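Local coordinates for protein glyoxylate reductase (Paecilomyces sp. J18, PDB 3WNV) that probably reduces glyoxylate to glycolate with a nicotinamide cofactor, as a fungal member of the D-isomer-specific 2-hydroxyacid dehydrogenase family, at residues L7-I12 with E37-N42; V118-M123 with R174-N179. All coordinates share one frame; numbering follows the deposited sequence.

The two contacts lie in the two domains of the chain, on opposite sides of its centre. Their centres are 40 Å apart and their nearest atoms about 21 Å apart. Contact 1 sets helix 36-45 on strand 5-9 of the five-stranded parallel sheet. Contact 2 sets helix 112-127 against the turn that leads out of helix 164-175, beside the seven-stranded sheet of the NAD-binding domain. Both are apolar. In contact 1 all three touching residues are buried, and one phenyl ring meets two aliphatic branches. Contact 2 is larger and mixed: a buried methionine pair, and an exposed phenylalanine set on a buried isoleucine.

Contact 1. Residues L7-I12 with E37-N42; sequences LLIGDI and EKFLEN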
ATOM      1  N   LEU A   7     -16.126  11.701  13.613  1.00 13.82           N
ATOM      2  CA  LEU A   7     -14.896  11.810  14.386  1.00 11.20           C
ATOM      3  C   LEU A   7     -13.690  11.631  13.477  1.00 15.25           C
ATOM      4  O   LEU A   7     -13.587  10.641  12.736  1.00 14.09           O
ATOM      5  CB  LEU A   7     -14.877  10.747  15.485  1.00 13.49           C
ATOM      6  CG  LEU A   7     -13.544  10.592  16.218  1.00 13.56           C
ATOM      7  CD1 LEU A   7     -13.238  11.851  17.017  1.00 17.91           C
ATOM      8  CD2 LEU A   7     -13.613   9.358  17.165  1.00 17.08           C
ATOM      9  N   LEU A   8     -12.771  12.586  13.535  1.00 14.43           N
ATOM     10  CA  LEU A   8     -11.564  12.521  12.703  1.00 12.34           C
ATOM     11  C   LEU A   8     -10.411  11.976  13.558  1.00 16.32           C
ATOM     12  O   LEU A   8     -10.111  12.551  14.608  1.00 16.00           O
ATOM     13  CB  LEU A   8     -11.203  13.946  12.272  1.00 14.81           C
ATOM     14  CG  LEU A   8      -9.754  14.094  11.725  1.00  8.98           C
ATOM     15  CD1 LEU A   8      -9.405  13.150  10.559  1.00 13.19           C
ATOM     16  CD2 LEU A   8      -9.455  15.562  11.299  1.00 14.56           C
ATOM     17  N   ILE A   9      -9.797  10.869  13.137  1.00 17.05           N
ATOM     18  CA  ILE A   9      -8.628  10.335  13.835  1.00 18.84           C
ATOM     19  C   ILE A   9      -7.397  10.804  13.072  1.00 14.66           C
ATOM     20  O   ILE A   9      -7.274  10.541  11.885  1.00 14.74           O
ATOM     21  CB  ILE A   9      -8.547   8.782  13.807  1.00 15.12           C
ATOM     22  CG1 ILE A   9      -9.869   8.112  14.250  1.00 18.15           C
ATOM     23  CG2 ILE A   9      -7.375   8.323  14.705  1.00 15.61           C
ATOM     24  CD1 ILE A   9     -10.298   8.415  15.646  1.00 18.36           C
ATOM     25  N   GLY A  10      -6.481  11.492  13.743  1.00 14.90           N
ATOM     26  CA  GLY A  10      -5.276  11.912  13.054  1.00 15.22           C
ATOM     27  C   GLY A  10      -5.502  13.217  12.316  1.00 15.60           C
ATOM     28  O   GLY A  10      -6.303  14.036  12.753  1.00 17.61           O
ATOM     29  N   ASP A  11      -4.777  13.404  11.212  1.00 13.75           N
ATOM     30  CA  ASP A  11      -4.730  14.705  10.541  1.00 18.37           C
ATOM     31  C   ASP A  11      -5.401  14.633   9.171  1.00 13.68           C
ATOM     32  O   ASP A  11      -5.405  13.578   8.516  1.00 17.34           O
ATOM     33  CB  ASP A  11      -3.279  15.141  10.284  1.00 24.58           C
ATOM     34  CG  ASP A  11      -2.445  15.289  11.556  1.00 34.39           C
ATOM     35  OD1 ASP A  11      -2.994  15.618  12.634  1.00 29.20           O
ATOM     36  OD2 ASP A  11      -1.206  15.084  11.453  1.00 37.94           O
ATOM     37  N   ILE A  12      -5.924  15.780   8.733  1.00 13.68           N
ATOM     38  CA  ILE A  12      -6.279  15.993   7.336  1.00 16.03           C
ATOM     39  C   ILE A  12      -5.400  17.164   6.859  1.00 16.05           C
ATOM     40  O   ILE A  12      -5.386  18.238   7.461  1.00 17.03           O
ATOM     41  CB  ILE A  12      -7.811  16.258   7.166  1.00 14.32           C
ATOM     42  CG1 ILE A  12      -8.595  14.939   7.383  1.00 15.88           C
ATOM     43  CG2 ILE A  12      -8.112  16.886   5.830  1.00 14.90           C
ATOM     44  CD1 ILE A  12     -10.130  15.102   7.434  1.00 16.18           C
ATOM     45  N   GLU A  37      -4.425   4.050  24.551  1.00 26.66           N
ATOM     46  CA  GLU A  37      -4.985   3.990  25.902  1.00 30.57           C
ATOM     47  C   GLU A  37      -6.008   5.105  26.097  1.00 30.66           C
ATOM     48  O   GLU A  37      -7.121   4.884  26.601  1.00 28.31           O
ATOM     49  CB  GLU A  37      -3.855   4.095  26.942  1.00 39.27           C
ATOM     50  CG  GLU A  37      -4.304   4.130  28.402  1.00 49.70           C
ATOM     51  CD  GLU A  37      -3.366   4.957  29.288  1.00 57.91           C
ATOM     52  OE1 GLU A  37      -3.639   6.168  29.486  1.00 60.63           O
ATOM     53  OE2 GLU A  37      -2.361   4.394  29.784  1.00 57.53           O
ATOM     54  N   LYS A  38      -5.620   6.307  25.678  1.00 28.23           N
ATOM     55  CA  LYS A  38      -6.473   7.480  25.790  1.00 28.34           C
ATOM     56  C   LYS A  38      -7.649   7.423  24.804  1.00 28.10           C
ATOM     57  O   LYS A  38      -8.752   7.862  25.138  1.00 28.80           O
ATOM     58  CB  LYS A  38      -5.645   8.733  25.538  1.00 26.87           C
ATOM     59  CG  LYS A  38      -6.428  10.029  25.562  1.00 29.32           C
ATOM     60  CD  LYS A  38      -6.822  10.415  26.957  1.00 41.78           C
ATOM     61  CE  LYS A  38      -7.250  11.873  26.992  1.00 52.46           C
ATOM     62  NZ  LYS A  38      -7.937  12.256  25.713  1.00 58.58           N
ATOM     63  N   PHE A  39      -7.419   6.901  23.600  1.00 23.85           N
ATOM     64  CA  PHE A  39      -8.528   6.716  22.666  1.00 21.86           C
ATOM     65  C   PHE A  39      -9.559   5.770  23.284  1.00 24.67           C
ATOM     66  O   PHE A  39     -10.751   6.080  23.318  1.00 20.76           O
ATOM     67  CB  PHE A  39      -8.064   6.255  21.285  1.00 16.87           C
ATOM     68  CG  PHE A  39      -9.194   6.078  20.313  1.00 15.33           C
ATOM     69  CD1 PHE A  39      -9.764   7.184  19.692  1.00 16.55           C
ATOM     70  CD2 PHE A  39      -9.726   4.817  20.055  1.00 15.06           C
ATOM     71  CE1 PHE A  39     -10.835   7.028  18.832  1.00 22.13           C
ATOM     72  CE2 PHE A  39     -10.808   4.664  19.196  1.00 14.89           C
ATOM     73  CZ  PHE A  39     -11.351   5.776  18.582  1.00 19.75           C
ATOM     74  N   LEU A  40      -9.103   4.644  23.822  1.00 23.31           N
ATOM     75  CA  LEU A  40     -10.041   3.701  24.432  1.00 23.05           C
ATOM     76  C   LEU A  40     -10.763   4.288  25.629  1.00 24.85           C
ATOM     77  O   LEU A  40     -11.942   4.012  25.821  1.00 23.74           O
ATOM     78  CB  LEU A  40      -9.364   2.359  24.766  1.00 25.29           C
ATOM     79  CG  LEU A  40      -8.727   1.587  23.615  1.00 25.41           C
ATOM     80  CD1 LEU A  40      -7.940   0.428  24.166  1.00 25.67           C
ATOM     81  CD2 LEU A  40      -9.748   1.075  22.621  1.00 26.23           C
ATOM     82  N   GLU A  41     -10.073   5.115  26.420  1.00 26.29           N
ATOM     83  CA  GLU A  41     -10.704   5.814  27.538  1.00 31.14           C
ATOM     84  C   GLU A  41     -11.803   6.764  27.069  1.00 28.51           C
ATOM     85  O   GLU A  41     -12.851   6.842  27.695  1.00 24.80           O
ATOM     86  CB  GLU A  41      -9.668   6.581  28.367  1.00 35.86           C
ATOM     87  CG  GLU A  41      -9.005   5.745  29.459  1.00 48.72           C
ATOM     88  CD  GLU A  41      -7.801   6.438  30.089  1.00 55.59           C
ATOM     89  OE1 GLU A  41      -7.695   7.682  29.971  1.00 56.16           O
ATOM     90  OE2 GLU A  41      -6.961   5.729  30.692  1.00 58.03           O
ATOM     91  N   ASN A  42     -11.560   7.476  25.965  1.00 23.56           N
ATOM     92  CA  ASN A  42     -12.571   8.374  25.415  1.00 22.77           C
ATOM     93  C   ASN A  42     -13.795   7.581  25.010  1.00 17.87           C
ATOM     94  O   ASN A  42     -14.911   7.968  25.313  1.00 25.64           O
ATOM     95  CB  ASN A  42     -12.042   9.131  24.179  1.00 24.01           C
ATOM     96  CG  ASN A  42     -11.011  10.201  24.530  1.00 30.17           C
ATOM     97  OD1 ASN A  42     -10.765  10.480  25.708  1.00 27.01           O
ATOM     98  ND2 ASN A  42     -10.414  10.815  23.500  1.00 26.86           N
TER
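Leu7 and Ile9 on strand 5-9 both reach the same ring atom, CE1 of Phe39 on helix 36-45. The tight part is at Ile9. Its CD1 lies 3.5 Å from Phe39 CE1, and it approaches the ring obliquely. CG1 beside the backbone N (chi1 -50°) and the bend at chi2 (-62°) together bring CD1 to the ring. Leu7 meets the ring at its edge, near the ring plane, with CD2 4.0 Å from Phe39 CE1. The Leu7 side chain runs head-on to that of Phe39, and Ile9 comes in roughly perpendicular to it. Phe39 extends toward the strand with CG anti to the backbone N (chi1 -179°). The contact is small, 86 Å² in all, and a single ring carries the helix side of it.

Glu37, Lys38 and Glu41, by contrast, are exposed to solvent and do not touch the strand. Lys38 NZ makes a weak hydrogen bond to Asn42 OD1, at 3.3 Å, one turn further on. Asn42 itself is buried, and its ND2 bonds to Tyr48 OH.

This is helix-on-sheet packing in a parallel alpha/beta domain. Phe31 of strand 27-31 meets the Phe39 ring edge-to-face, and Leu75 also touches Phe39. Strand 5-9 runs between strands 27-31 and 51-57, and backbone hydrogen bonds join it to both.

Contact 2. Residues V118-M123 with R174-N179; sequences VAIFLM and RAFGMN
Ile120 and Met123 on helix 112-127 meet Phe176 and Met178, which flank Gly177 where the chain leaves helix 164-175. Here a helix packs on the turn that leads out of another, in the Rossmann-type NAD-binding domain. Helix 164-175 follows strand 156-160 and a GxGxxG pattern at Gly161, Gly163 and Gly166, consistent with the dinucleotide-binding turn of this fold.

Along 118-123, Ile120 is the first residue to touch the turn. Its CG2 methyl lies 3.7 Å from Phe176 CZ and nearly as close to CE1, so it meets the far end of the ring, obliquely. The two side chains cross at a slant. Phe176 is exposed, while its partner Ile120 is buried. Ile120 also packs on Val169 and Arg172 of helix 164-175. Phe121 points away from the turn, and Leu122 packs on Met287 of strand 287-288.

Met123 makes the fully buried half. It extends from the helix with CG anti to the backbone N (chi1 -177°), then bends at chi3. Met178 is bent at chi3 too, and the two side chains run antiparallel, one alongside the other. Both also touch Val210 of strand 210-213.

Between the two partners, Gly177 has positive phi (85°) and closes helix 164-175 in a Schellman motif. The chain turns there, placing Phe176 outside and Met178 inside. At the inner point, Met178 SD lies 3.6 Å from Met123 CE and 3.7 Å from Met123 SD.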
ATOM      1  N   VAL A 118       6.280   5.278  -8.860  1.00 11.42           N
ATOM      2  CA  VAL A 118       7.400   4.942  -7.970  1.00 10.66           C
ATOM      3  C   VAL A 118       7.899   3.511  -8.270  1.00 11.34           C
ATOM      4  O   VAL A 118       9.072   3.267  -8.249  1.00  8.93           O
ATOM      5  CB  VAL A 118       7.036   5.156  -6.505  1.00  9.65           C
ATOM      6  CG1 VAL A 118       7.977   4.403  -5.574  1.00 10.09           C
ATOM      7  CG2 VAL A 118       7.101   6.645  -6.181  1.00 10.85           C
ATOM      8  N   ALA A 119       7.002   2.601  -8.618  1.00  6.92           N
ATOM      9  CA  ALA A 119       7.389   1.224  -8.981  1.00  6.80           C
ATOM     10  C   ALA A 119       8.332   1.251 -10.177  1.00  8.69           C
ATOM     11  O   ALA A 119       9.309   0.524 -10.207  1.00  8.39           O
ATOM     12  CB  ALA A 119       6.164   0.426  -9.351  1.00  7.03           C
ATOM     13  N   ILE A 120       8.018   2.056 -11.188  1.00  6.16           N
ATOM     14  CA  ILE A 120       8.896   2.088 -12.391  1.00  8.75           C
ATOM     15  C   ILE A 120      10.212   2.795 -12.051  1.00 10.99           C
ATOM     16  O   ILE A 120      11.291   2.357 -12.452  1.00 10.65           O
ATOM     17  CB  ILE A 120       8.198   2.775 -13.571  1.00  9.54           C
ATOM     18  CG1 ILE A 120       6.957   1.943 -14.008  1.00  9.66           C
ATOM     19  CG2 ILE A 120       9.168   3.055 -14.758  1.00  9.52           C
ATOM     20  CD1 ILE A 120       7.235   0.484 -14.481  1.00 11.90           C
ATOM     21  N   PHE A 121      10.127   3.884 -11.292  1.00  8.96           N
ATOM     22  CA  PHE A 121      11.339   4.543 -10.794  1.00  7.66           C
ATOM     23  C   PHE A 121      12.241   3.563 -10.090  1.00  7.94           C
ATOM     24  O   PHE A 121      13.433   3.456 -10.421  1.00  8.89           O
ATOM     25  CB  PHE A 121      10.978   5.748  -9.912  1.00  6.53           C
ATOM     26  CG  PHE A 121      12.173   6.462  -9.331  1.00 10.11           C
ATOM     27  CD1 PHE A 121      12.822   7.429 -10.073  1.00  7.56           C
ATOM     28  CD2 PHE A 121      12.602   6.204  -8.041  1.00 10.58           C
ATOM     29  CE1 PHE A 121      13.929   8.123  -9.567  1.00 10.36           C
ATOM     30  CE2 PHE A 121      13.719   6.896  -7.483  1.00 12.18           C
ATOM     31  CZ  PHE A 121      14.383   7.889  -8.261  1.00  6.93           C
ATOM     32  N   LEU A 122      11.694   2.818  -9.135  1.00  5.66           N
ATOM     33  CA  LEU A 122      12.455   1.780  -8.458  1.00  6.14           C
ATOM     34  C   LEU A 122      13.015   0.704  -9.386  1.00 10.82           C
ATOM     35  O   LEU A 122      14.113   0.223  -9.156  1.00  9.16           O
ATOM     36  CB  LEU A 122      11.612   1.132  -7.344  1.00  8.96           C
ATOM     37  CG  LEU A 122      11.354   1.996  -6.133  1.00  7.29           C
ATOM     38  CD1 LEU A 122      10.310   1.320  -5.206  1.00  6.63           C
ATOM     39  CD2 LEU A 122      12.678   2.264  -5.367  1.00  6.50           C
ATOM     40  N   MET A 123      12.242   0.267 -10.388  1.00  8.02           N
ATOM     41  CA  MET A 123      12.703  -0.780 -11.299  1.00 10.19           C
ATOM     42  C   MET A 123      13.927  -0.319 -12.101  1.00  7.26           C
ATOM     43  O   MET A 123      14.900  -1.028 -12.240  1.00  7.73           O
ATOM     44  CB  MET A 123      11.571  -1.151 -12.264  1.00  8.83           C
ATOM     45  CG  MET A 123      11.954  -2.294 -13.203  1.00  8.36           C
ATOM     46  SD  MET A 123      10.656  -2.643 -14.437  1.00 12.69           S
ATOM     47  CE  MET A 123      10.835  -1.256 -15.577  1.00 12.91           C
ATOM     48  N   ARG A 174       5.293  -1.551 -20.469  1.00 12.21           N
ATOM     49  CA  ARG A 174       5.225  -1.827 -21.894  1.00 17.34           C
ATOM     50  C   ARG A 174       5.886  -0.743 -22.751  1.00 19.27           C
ATOM     51  O   ARG A 174       6.476  -1.044 -23.804  1.00 14.51           O
ATOM     52  CB  ARG A 174       3.766  -2.041 -22.357  1.00 16.16           C
ATOM     53  CG  ARG A 174       3.345  -3.493 -22.272  1.00 22.86           C
ATOM     54  CD  ARG A 174       1.934  -3.746 -22.859  1.00 30.30           C
ATOM     55  NE  ARG A 174       0.957  -3.078 -22.036  1.00 34.87           N
ATOM     56  CZ  ARG A 174       0.219  -3.664 -21.093  1.00 29.19           C
ATOM     57  NH1 ARG A 174       0.274  -4.980 -20.860  1.00 27.75           N
ATOM     58  NH2 ARG A 174      -0.600  -2.916 -20.397  1.00 28.41           N
ATOM     59  N   ALA A 175       5.759   0.505 -22.321  1.00 14.51           N
ATOM     60  CA  ALA A 175       6.377   1.616 -23.036  1.00 14.70           C
ATOM     61  C   ALA A 175       7.896   1.550 -22.933  1.00 13.49           C
ATOM     62  O   ALA A 175       8.601   2.123 -23.790  1.00 15.04           O
ATOM     63  CB  ALA A 175       5.840   2.951 -22.541  1.00 11.86           C
ATOM     64  N   PHE A 176       8.394   0.822 -21.929  1.00 12.59           N
ATOM     65  CA  PHE A 176       9.834   0.554 -21.783  1.00 17.67           C
ATOM     66  C   PHE A 176      10.248  -0.694 -22.562  1.00 15.53           C
ATOM     67  O   PHE A 176      11.398  -1.107 -22.492  1.00 14.36           O
ATOM     68  CB  PHE A 176      10.269   0.422 -20.306  1.00 12.98           C
ATOM     69  CG  PHE A 176      10.269   1.718 -19.539  1.00 11.48           C
ATOM     70  CD1 PHE A 176       9.079   2.365 -19.228  1.00 16.36           C
ATOM     71  CD2 PHE A 176      11.455   2.268 -19.084  1.00 16.84           C
ATOM     72  CE1 PHE A 176       9.070   3.551 -18.520  1.00 14.25           C
ATOM     73  CE2 PHE A 176      11.457   3.466 -18.372  1.00 19.67           C
ATOM     74  CZ  PHE A 176      10.272   4.108 -18.082  1.00 18.38           C
ATOM     75  N   GLY A 177       9.320  -1.275 -23.324  1.00 14.88           N
ATOM     76  CA  GLY A 177       9.616  -2.425 -24.158  1.00 12.87           C
ATOM     77  C   GLY A 177       9.529  -3.785 -23.467  1.00 15.99           C
ATOM     78  O   GLY A 177      10.019  -4.789 -24.015  1.00 13.71           O
ATOM     79  N   MET A 178       8.922  -3.830 -22.278  1.00 13.99           N
ATOM     80  CA  MET A 178       8.766  -5.090 -21.527  1.00 11.40           C
ATOM     81  C   MET A 178       7.546  -5.918 -21.970  1.00 11.93           C
ATOM     82  O   MET A 178       6.570  -5.372 -22.458  1.00 17.24           O
ATOM     83  CB  MET A 178       8.689  -4.826 -20.027  1.00  9.50           C
ATOM     84  CG  MET A 178       9.881  -4.047 -19.542  1.00 15.50           C
ATOM     85  SD  MET A 178       9.912  -3.943 -17.766  1.00 12.62           S
ATOM     86  CE  MET A 178      10.678  -5.501 -17.307  1.00 10.85           C
ATOM     87  N   ASN A 179       7.658  -7.241 -21.817  1.00 12.62           N
ATOM     88  CA  ASN A 179       6.544  -8.166 -21.990  1.00 17.36           C
ATOM     89  C   ASN A 179       5.952  -8.383 -20.608  1.00 13.18           C
ATOM     90  O   ASN A 179       6.674  -8.408 -19.601  1.00 14.83           O
ATOM     91  CB  ASN A 179       7.044  -9.504 -22.511  1.00 19.62           C
ATOM     92  CG  ASN A 179       7.720  -9.378 -23.832  1.00 26.26           C
ATOM     93  OD1 ASN A 179       8.832  -9.868 -24.018  1.00 35.48           O
ATOM     94  ND2 ASN A 179       7.065  -8.699 -24.765  1.00 22.96           N
TER